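Local coordinates for protein MHC class I antigen (Ctenopharyngodon idella, PDB 5H5Z) that binds a peptide in complex with beta-2-microglobulin and probably presents it at the cell surface to T cells, as other MHC class I molecules do, at residues 18-23 / 71-76; 78-83 / 112-117. All blocks are in the same frame, centred on the assembly; numbering follows the deposited sequence.

In the fold
Both contacts seat one helix, 55-82, on one antiparallel sheet, the wall and floor of the MHC class I peptide groove. Contact 1 (18-23 / 71-76) joins the helix to the start of strand 21-27; contact 2 (78-83 / 112-117) fixes its C-terminal end against the end of strand 106-114. Their centres lie about 12 Å apart, and their helix segments follow one another with a single residue between. Peptide and beta-2-microglobulin are near both: Ser75 bonds the peptide backbone and Val79 packs on an apolar peptide side chain, whereas Thr22 and Ala113 meet beta-2-microglobulin. Aromatic rings are central: an edge-to-face phenylalanine pair in contact 1, a tyrosine meeting Val79, Met80 and Phe83 in contact 2.

Contact 1. Residues 18-23 / 71-76; sequences FPEFTA and VFKDSI
Phe21 and Phe72 meet as a T-shaped pair, a compact illustration of how a groove helix is fixed to its floor. Their planes stand at 89°, with centroids 5.1 Å apart. The strand residue supplies the edge and the helix residue the face: CE1 of Phe21 comes within 3.6 Å of CD2 of Phe72, lying above the Phe72 plane but displaced from the ring centre toward the rim. CD1 of Phe21 takes part in the same approach, so one side of the ring, and not a single corner, bears on the helix. Phe21 reaches across because its CG lies anti to the backbone N (chi1 -178°), which carries the ring out from the strand toward Phe72.

The other interaction is polar, between two exposed side chains. Glu20 extends beyond CG toward the helix, while Lys73 bends at both chi3 and chi4, folding its amine back to the carboxylate. NZ of Lys73 donates to OE1 of Glu20 at 3.1 Å, on the syn lone pair of that oxygen, and the bond is part of a salt bridge. OE2 of Glu20 stays farther from NZ of Lys73, at 3.6 Å, so the grip is lopsided. The lysine methylenes CG and CD also run close to the carboxylate, which places the ion pair alongside the aliphatic chain. An exposed charged pair thus borders a buried aromatic one.

Around them the aromatic cluster continues through the sheet. Tyr9 makes an edge-to-face pair with Phe21, and Trp92, on strand 90-100, makes another with Phe72. Phe21 also touches Ala68 and His69, one turn earlier on helix 55-82, while its strand lies between strands 3-13 and 30-36 in the groove floor.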
ATOM      1  N   PHE A  18      -7.668 -16.359  -5.441  1.00 71.83           N
ATOM      2  CA  PHE A  18      -8.253 -15.034  -5.660  1.00 54.39           C
ATOM      3  C   PHE A  18      -9.422 -15.071  -6.656  1.00 47.68           C
ATOM      4  O   PHE A  18      -9.486 -15.962  -7.507  1.00 50.95           O
ATOM      5  CB  PHE A  18      -7.178 -14.022  -6.090  1.00 57.20           C
ATOM      6  CG  PHE A  18      -6.368 -13.467  -4.943  1.00 58.57           C
ATOM      7  CD1 PHE A  18      -6.933 -12.568  -4.038  1.00 61.52           C
ATOM      8  CD2 PHE A  18      -5.037 -13.836  -4.769  1.00 56.09           C
ATOM      9  CE1 PHE A  18      -6.188 -12.056  -2.982  1.00 55.85           C
ATOM     10  CE2 PHE A  18      -4.286 -13.327  -3.716  1.00 48.74           C
ATOM     11  CZ  PHE A  18      -4.861 -12.437  -2.821  1.00 50.58           C
ATOM     12  N   PRO A  19     -10.364 -14.109  -6.540  1.00 42.51           N
ATOM     13  CA  PRO A  19     -11.497 -14.036  -7.471  1.00 37.39           C
ATOM     14  C   PRO A  19     -11.086 -13.586  -8.874  1.00 35.02           C
ATOM     15  O   PRO A  19      -9.959 -13.135  -9.078  1.00 33.63           O
ATOM     16  CB  PRO A  19     -12.417 -12.980  -6.837  1.00 47.33           C
ATOM     17  CG  PRO A  19     -11.939 -12.813  -5.435  1.00 45.89           C
ATOM     18  CD  PRO A  19     -10.469 -13.078  -5.489  1.00 42.87           C
ATOM     19  N   GLU A  20     -12.008 -13.707  -9.830  1.00 30.96           N
ATOM     20  CA  GLU A  20     -11.772 -13.254 -11.199  1.00 27.29           C
ATOM     21  C   GLU A  20     -11.551 -11.750 -11.282  1.00 25.76           C
ATOM     22  O   GLU A  20     -10.775 -11.275 -12.110  1.00 27.41           O
ATOM     23  CB  GLU A  20     -12.947 -13.620 -12.093  1.00 30.87           C
ATOM     24  CG  GLU A  20     -12.868 -15.003 -12.693  1.00 33.33           C
ATOM     25  CD  GLU A  20     -13.917 -15.214 -13.759  1.00 40.54           C
ATOM     26  OE1 GLU A  20     -13.532 -15.430 -14.928  1.00 49.19           O
ATOM     27  OE2 GLU A  20     -15.120 -15.150 -13.432  1.00 43.98           O
ATOM     28  N   PHE A  21     -12.248 -11.009 -10.428  1.00 23.35           N
ATOM     29  CA  PHE A  21     -12.178  -9.557 -10.430  1.00 23.81           C
ATOM     30  C   PHE A  21     -12.160  -9.044  -9.003  1.00 21.86           C
ATOM     31  O   PHE A  21     -12.940  -9.504  -8.172  1.00 23.34           O
ATOM     32  CB  PHE A  21     -13.384  -8.974 -11.181  1.00 23.47           C
ATOM     33  CG  PHE A  21     -13.373  -7.476 -11.290  1.00 21.74           C
ATOM     34  CD1 PHE A  21     -12.676  -6.845 -12.314  1.00 21.52           C
ATOM     35  CD2 PHE A  21     -14.078  -6.694 -10.378  1.00 22.10           C
ATOM     36  CE1 PHE A  21     -12.669  -5.465 -12.424  1.00 22.24           C
ATOM     37  CE2 PHE A  21     -14.075  -5.308 -10.481  1.00 22.76           C
ATOM     38  CZ  PHE A  21     -13.369  -4.693 -11.507  1.00 22.35           C
ATOM     39  N   THR A  22     -11.266  -8.095  -8.732  1.00 21.68           N
ATOM     40  CA  THR A  22     -11.213  -7.393  -7.453  1.00 20.43           C
ATOM     41  C   THR A  22     -11.088  -5.892  -7.719  1.00 20.69           C
ATOM     42  O   THR A  22     -10.305  -5.469  -8.569  1.00 21.96           O
ATOM     43  CB  THR A  22     -10.011  -7.860  -6.595  1.00 24.94           C
ATOM     44  OG1 THR A  22     -10.061  -9.280  -6.418  1.00 25.48           O
ATOM     45  CG2 THR A  22     -10.014  -7.187  -5.221  1.00 25.38           C
ATOM     46  N   ALA A  23     -11.867  -5.087  -7.001  1.00 22.29           N
ATOM     47  CA  ALA A  23     -11.741  -3.640  -7.092  1.00 19.50           C
ATOM     48  C   ALA A  23     -11.561  -3.057  -5.698  1.00 19.78           C
ATOM     49  O   ALA A  23     -12.264  -3.445  -4.762  1.00 20.59           O
ATOM     50  CB  ALA A  23     -12.969  -3.038  -7.764  1.00 21.96           C
ATOM     51  N   VAL A  71     -16.615  -6.870 -18.391  1.00 28.41           N
ATOM     52  CA  VAL A  71     -15.693  -6.259 -19.359  1.00 28.14           C
ATOM     53  C   VAL A  71     -14.254  -6.754 -19.177  1.00 30.98           C
ATOM     54  O   VAL A  71     -13.542  -6.987 -20.161  1.00 31.31           O
ATOM     55  CB  VAL A  71     -15.744  -4.714 -19.310  1.00 28.39           C
ATOM     56  CG1 VAL A  71     -14.696  -4.099 -20.227  1.00 30.12           C
ATOM     57  CG2 VAL A  71     -17.130  -4.207 -19.694  1.00 34.30           C
ATOM     58  N   PHE A  72     -13.835  -6.921 -17.924  1.00 27.85           N
ATOM     59  CA  PHE A  72     -12.510  -7.468 -17.620  1.00 28.89           C
ATOM     60  C   PHE A  72     -12.324  -8.904 -18.096  1.00 32.38           C
ATOM     61  O   PHE A  72     -11.247  -9.254 -18.597  1.00 31.59           O
ATOM     62  CB  PHE A  72     -12.195  -7.352 -16.126  1.00 30.71           C
ATOM     63  CG  PHE A  72     -11.325  -6.179 -15.784  1.00 28.13           C
ATOM     64  CD1 PHE A  72     -11.619  -4.905 -16.268  1.00 25.42           C
ATOM     65  CD2 PHE A  72     -10.209  -6.345 -14.963  1.00 28.51           C
ATOM     66  CE1 PHE A  72     -10.807  -3.824 -15.951  1.00 29.13           C
ATOM     67  CE2 PHE A  72      -9.398  -5.266 -14.639  1.00 25.91           C
ATOM     68  CZ  PHE A  72      -9.695  -4.009 -15.139  1.00 25.97           C
ATOM     69  N   LYS A  73     -13.364  -9.725 -17.938  1.00 30.61           N
ATOM     70  CA  LYS A  73     -13.363 -11.099 -18.454  1.00 36.24           C
ATOM     71  C   LYS A  73     -13.134 -11.108 -19.963  1.00 35.38           C
ATOM     72  O   LYS A  73     -12.313 -11.870 -20.475  1.00 35.23           O
ATOM     73  CB  LYS A  73     -14.691 -11.797 -18.151  1.00 39.85           C
ATOM     74  CG  LYS A  73     -14.791 -12.465 -16.789  1.00 46.69           C
ATOM     75  CD  LYS A  73     -16.208 -12.977 -16.534  1.00 50.74           C
ATOM     76  CE  LYS A  73     -16.567 -14.189 -17.385  1.00 55.50           C
ATOM     77  NZ  LYS A  73     -15.865 -15.426 -16.942  1.00 57.62           N
ATOM     78  N   ASP A  74     -13.867 -10.245 -20.661  1.00 34.20           N
ATOM     79  CA  ASP A  74     -13.815 -10.168 -22.122  1.00 36.37           C
ATOM     80  C   ASP A  74     -12.458  -9.641 -22.585  1.00 39.46           C
ATOM     81  O   ASP A  74     -11.879 -10.145 -23.555  1.00 40.39           O
ATOM     82  CB  ASP A  74     -14.927  -9.252 -22.642  1.00 35.90           C
ATOM     83  CG  ASP A  74     -16.328  -9.796 -22.365  1.00 42.01           C
ATOM     84  OD1 ASP A  74     -16.466 -10.956 -21.917  1.00 40.77           O
ATOM     85  OD2 ASP A  74     -17.302  -9.052 -22.603  1.00 47.84           O
ATOM     86  N   SER A  75     -11.965  -8.629 -21.871  1.00 34.12           N
ATOM     87  CA  SER A  75     -10.710  -7.963 -22.199  1.00 33.18           C
ATOM     88  C   SER A  75      -9.500  -8.885 -22.064  1.00 30.29           C
ATOM     89  O   SER A  75      -8.694  -8.979 -22.988  1.00 33.30           O
ATOM     90  CB  SER A  75     -10.518  -6.712 -21.335  1.00 29.87           C
ATOM     91  OG  SER A  75     -11.445  -5.703 -21.700  1.00 29.03           O
ATOM     92  N   ILE A  76      -9.385  -9.573 -20.928  1.00 30.65           N
ATOM     93  CA  ILE A  76      -8.243 -10.463 -20.688  1.00 32.41           C
ATOM     94  C   ILE A  76      -8.199 -11.612 -21.706  1.00 35.28           C
ATOM     95  O   ILE A  76      -7.121 -12.033 -22.120  1.00 37.74           O
ATOM     96  CB  ILE A  76      -8.163 -10.966 -19.221  1.00 33.64           C
ATOM     97  CG1 ILE A  76      -6.764 -11.519 -18.912  1.00 33.57           C
ATOM     98  CG2 ILE A  76      -9.261 -11.980 -18.912  1.00 34.26           C
ATOM     99  CD1 ILE A  76      -6.465 -11.672 -17.435  1.00 33.20           C
TER

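Contact 2. Residues 78-83 / 112-117; sequences IVMERF and YAYDGE
Tyr114 receives Val79, Met80 and Phe83 on a single ring, showing how one aromatic side chain can seat the last turn of a helix and the residue just past it. Among the aliphatic contacts, Val79 makes a CH-pi interaction: its CG2 sits 3.7 Å from the centroid of the Tyr114 ring, 18° off the normal. The other methyl, CG1 of Val79, reaches CD1 of Tyr114 at 3.5 Å, so both methyls rest on the same side of the ring, CG2 over it and CG1 displaced past its CD1-CE1 side. A chi1 of 56° sets CG1 between the backbone N and the carbonyl carbon and CG2 anti to the N, turning both methyls to the tyrosine. CG of Asp115 lies over the opposite ring face. Met80 crosses the tyrosine at about a right angle, and it is the methylene that touches, CG lying 3.3 Å from OH of Tyr114; beyond it the chain turns at chi3 and carries SD and CE clear of the tyrosine.

The aromatic contact is of a different kind. Phe83 and Tyr114 have planes only 23° from parallel, yet the rings are slid apart with centroids 5.2 Å from each other and scarcely overlap. CD2 of Phe83 approaches CE2 of Tyr114 at 3.6 Å.

The tyrosine hydroxyl hydrogen-bonds OE1 of Gln85, just past the helix. Tyr114 also begins a type I' turn closed by Glu117, a tight beta hairpin between strands 106-114 and 117-123.

In the fold, Tyr114 also touches Trp92 on neighbouring strand 90-100, and Asp115 bonds Thr91 and His90 there. Val79 packs on Phe119 of strand 117-123, while Arg82 bonds Gln135 and Thr139, linking the end of helix 55-82 to helix 134-145.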
ATOM      1  N   ILE A  78      -9.093 -11.416 -24.832  1.00 38.68           N
ATOM      2  CA  ILE A  78      -8.581 -10.796 -26.055  1.00 42.42           C
ATOM      3  C   ILE A  78      -7.052 -10.621 -26.043  1.00 42.84           C
ATOM      4  O   ILE A  78      -6.373 -11.021 -26.991  1.00 40.93           O
ATOM      5  CB  ILE A  78      -9.310  -9.453 -26.331  1.00 46.38           C
ATOM      6  CG1 ILE A  78     -10.743  -9.724 -26.807  1.00 45.95           C
ATOM      7  CG2 ILE A  78      -8.558  -8.599 -27.346  1.00 43.35           C
ATOM      8  CD1 ILE A  78     -11.644  -8.506 -26.822  1.00 44.86           C
ATOM      9  N   VAL A  79      -6.520 -10.041 -24.970  1.00 34.94           N
ATOM     10  CA  VAL A  79      -5.082  -9.758 -24.879  1.00 33.59           C
ATOM     11  C   VAL A  79      -4.225 -11.036 -24.825  1.00 33.85           C
ATOM     12  O   VAL A  79      -3.178 -11.104 -25.477  1.00 37.52           O
ATOM     13  CB  VAL A  79      -4.757  -8.742 -23.743  1.00 35.15           C
ATOM     14  CG1 VAL A  79      -5.276  -9.218 -22.396  1.00 39.09           C
ATOM     15  CG2 VAL A  79      -3.271  -8.410 -23.682  1.00 31.41           C
ATOM     16  N   MET A  80      -4.687 -12.049 -24.086  1.00 36.06           N
ATOM     17  CA  MET A  80      -3.987 -13.348 -23.996  1.00 35.84           C
ATOM     18  C   MET A  80      -3.778 -13.970 -25.373  1.00 43.02           C
ATOM     19  O   MET A  80      -2.687 -14.471 -25.689  1.00 44.08           O
ATOM     20  CB  MET A  80      -4.748 -14.340 -23.095  1.00 38.75           C
ATOM     21  CG  MET A  80      -4.867 -13.937 -21.631  1.00 39.79           C
ATOM     22  SD  MET A  80      -5.546 -15.224 -20.554  1.00 45.23           S
ATOM     23  CE  MET A  80      -7.239 -15.344 -21.131  1.00 54.79           C
ATOM     24  N   GLU A  81      -4.830 -13.927 -26.188  1.00 40.74           N
ATOM     25  CA  GLU A  81      -4.798 -14.445 -27.550  1.00 47.64           C
ATOM     26  C   GLU A  81      -3.786 -13.694 -28.411  1.00 43.95           C
ATOM     27  O   GLU A  81      -3.114 -14.292 -29.249  1.00 44.75           O
ATOM     28  CB  GLU A  81      -6.194 -14.382 -28.178  1.00 51.15           C
ATOM     29  CG  GLU A  81      -7.164 -15.421 -27.627  1.00 61.96           C
ATOM     30  CD  GLU A  81      -8.625 -15.061 -27.848  1.00 72.87           C
ATOM     31  OE1 GLU A  81      -8.921 -13.926 -28.286  1.00 78.18           O
ATOM     32  OE2 GLU A  81      -9.490 -15.920 -27.574  1.00 76.98           O
ATOM     33  N   ARG A  82      -3.668 -12.388 -28.184  1.00 41.69           N
ATOM     34  CA  ARG A  82      -2.744 -11.550 -28.946  1.00 38.62           C
ATOM     35  C   ARG A  82      -1.275 -11.812 -28.609  1.00 39.35           C
ATOM     36  O   ARG A  82      -0.399 -11.650 -29.467  1.00 45.50           O
ATOM     37  CB  ARG A  82      -3.124 -10.069 -28.817  1.00 40.44           C
ATOM     38  CG  ARG A  82      -4.091  -9.646 -29.914  1.00 42.63           C
ATOM     39  CD  ARG A  82      -5.236  -8.773 -29.424  1.00 41.50           C
ATOM     40  NE  ARG A  82      -4.829  -7.399 -29.165  1.00 47.00           N
ATOM     41  CZ  ARG A  82      -5.664  -6.360 -29.100  1.00 45.37           C
ATOM     42  NH1 ARG A  82      -5.195  -5.149 -28.838  1.00 45.46           N
ATOM     43  NH2 ARG A  82      -6.965  -6.515 -29.307  1.00 44.35           N
ATOM     44  N   PHE A  83      -1.010 -12.250 -27.380  1.00 43.16           N
ATOM     45  CA  PHE A  83       0.333 -12.685 -26.991  1.00 43.17           C
ATOM     46  C   PHE A  83       0.560 -14.181 -27.223  1.00 49.40           C
ATOM     47  O   PHE A  83       1.621 -14.712 -26.877  1.00 48.60           O
ATOM     48  CB  PHE A  83       0.625 -12.327 -25.531  1.00 42.51           C
ATOM     49  CG  PHE A  83       0.968 -10.882 -25.320  1.00 44.00           C
ATOM     50  CD1 PHE A  83       2.290 -10.448 -25.396  1.00 43.48           C
ATOM     51  CD2 PHE A  83      -0.027  -9.951 -25.038  1.00 44.19           C
ATOM     52  CE1 PHE A  83       2.610  -9.113 -25.196  1.00 46.18           C
ATOM     53  CE2 PHE A  83       0.288  -8.615 -24.836  1.00 43.12           C
ATOM     54  CZ  PHE A  83       1.607  -8.194 -24.916  1.00 41.70           C
ATOM     55  N   TYR A 112      -3.813   0.979 -17.987  1.00 20.79           N
ATOM     56  CA  TYR A 112      -4.064  -0.460 -17.984  1.00 22.14           C
ATOM     57  C   TYR A 112      -2.752  -1.232 -18.139  1.00 21.69           C
ATOM     58  O   TYR A 112      -1.820  -0.746 -18.778  1.00 21.70           O
ATOM     59  CB  TYR A 112      -5.005  -0.836 -19.130  1.00 22.62           C
ATOM     60  CG  TYR A 112      -6.414  -0.267 -19.030  1.00 19.79           C
ATOM     61  CD1 TYR A 112      -6.700   1.036 -19.456  1.00 20.04           C
ATOM     62  CD2 TYR A 112      -7.465  -1.041 -18.532  1.00 20.20           C
ATOM     63  CE1 TYR A 112      -7.986   1.546 -19.379  1.00 20.85           C
ATOM     64  CE2 TYR A 112      -8.761  -0.534 -18.459  1.00 20.72           C
ATOM     65  CZ  TYR A 112      -9.012   0.758 -18.877  1.00 21.35           C
ATOM     66  OH  TYR A 112     -10.297   1.263 -18.813  1.00 23.70           O
ATOM     67  N   ALA A 113      -2.688  -2.430 -17.556  1.00 21.31           N
ATOM     68  CA  ALA A 113      -1.518  -3.309 -17.697  1.00 21.31           C
ATOM     69  C   ALA A 113      -1.942  -4.747 -17.899  1.00 22.66           C
ATOM     70  O   ALA A 113      -2.947  -5.196 -17.336  1.00 22.08           O
ATOM     71  CB  ALA A 113      -0.608  -3.215 -16.477  1.00 21.02           C
ATOM     72  N   TYR A 114      -1.161  -5.460 -18.707  1.00 22.89           N
ATOM     73  CA  TYR A 114      -1.325  -6.889 -18.885  1.00 23.85           C
ATOM     74  C   TYR A 114      -0.106  -7.598 -18.313  1.00 26.83           C
ATOM     75  O   TYR A 114       1.034  -7.223 -18.608  1.00 24.96           O
ATOM     76  CB  TYR A 114      -1.499  -7.234 -20.364  1.00 27.64           C
ATOM     77  CG  TYR A 114      -1.562  -8.721 -20.627  1.00 28.69           C
ATOM     78  CD1 TYR A 114      -2.636  -9.481 -20.164  1.00 24.73           C
ATOM     79  CD2 TYR A 114      -0.544  -9.373 -21.328  1.00 28.11           C
ATOM     80  CE1 TYR A 114      -2.706 -10.842 -20.397  1.00 30.98           C
ATOM     81  CE2 TYR A 114      -0.605 -10.736 -21.567  1.00 29.54           C
ATOM     82  CZ  TYR A 114      -1.686 -11.465 -21.100  1.00 29.32           C
ATOM     83  OH  TYR A 114      -1.749 -12.818 -21.333  1.00 34.53           O
ATOM     84  N   ASP A 115      -0.358  -8.623 -17.499  1.00 24.78           N
ATOM     85  CA  ASP A 115       0.695  -9.323 -16.740  1.00 25.12           C
ATOM     86  C   ASP A 115       1.659  -8.359 -16.042  1.00 25.89           C
ATOM     87  O   ASP A 115       2.872  -8.576 -16.020  1.00 26.62           O
ATOM     88  CB  ASP A 115       1.435 -10.349 -17.618  1.00 24.96           C
ATOM     89  CG  ASP A 115       0.594 -11.581 -17.906  1.00 28.74           C
ATOM     90  OD1 ASP A 115      -0.360 -11.854 -17.152  1.00 30.18           O
ATOM     91  OD2 ASP A 115       0.887 -12.290 -18.890  1.00 29.56           O
ATOM     92  N   GLY A 116       1.103  -7.287 -15.478  1.00 24.13           N
ATOM     93  CA  GLY A 116       1.883  -6.312 -14.716  1.00 25.28           C
ATOM     94  C   GLY A 116       2.808  -5.415 -15.522  1.00 25.35           C
ATOM     95  O   GLY A 116       3.722  -4.809 -14.967  1.00 25.66           O
ATOM     96  N   GLU A 117       2.579  -5.334 -16.830  1.00 26.44           N
ATOM     97  CA  GLU A 117       3.340  -4.439 -17.702  1.00 24.84           C
ATOM     98  C   GLU A 117       2.411  -3.480 -18.450  1.00 25.18           C
ATOM     99  O   GLU A 117       1.334  -3.885 -18.889  1.00 25.03           O
ATOM    100  CB  GLU A 117       4.160  -5.247 -18.708  1.00 30.04           C
ATOM    101  CG  GLU A 117       5.345  -5.980 -18.095  1.00 34.61           C
ATOM    102  CD  GLU A 117       6.211  -6.649 -19.143  1.00 46.22           C
ATOM    103  OE1 GLU A 117       5.672  -7.413 -19.973  1.00 50.33           O
ATOM    104  OE2 GLU A 117       7.433  -6.410 -19.137  1.00 54.08           O
TER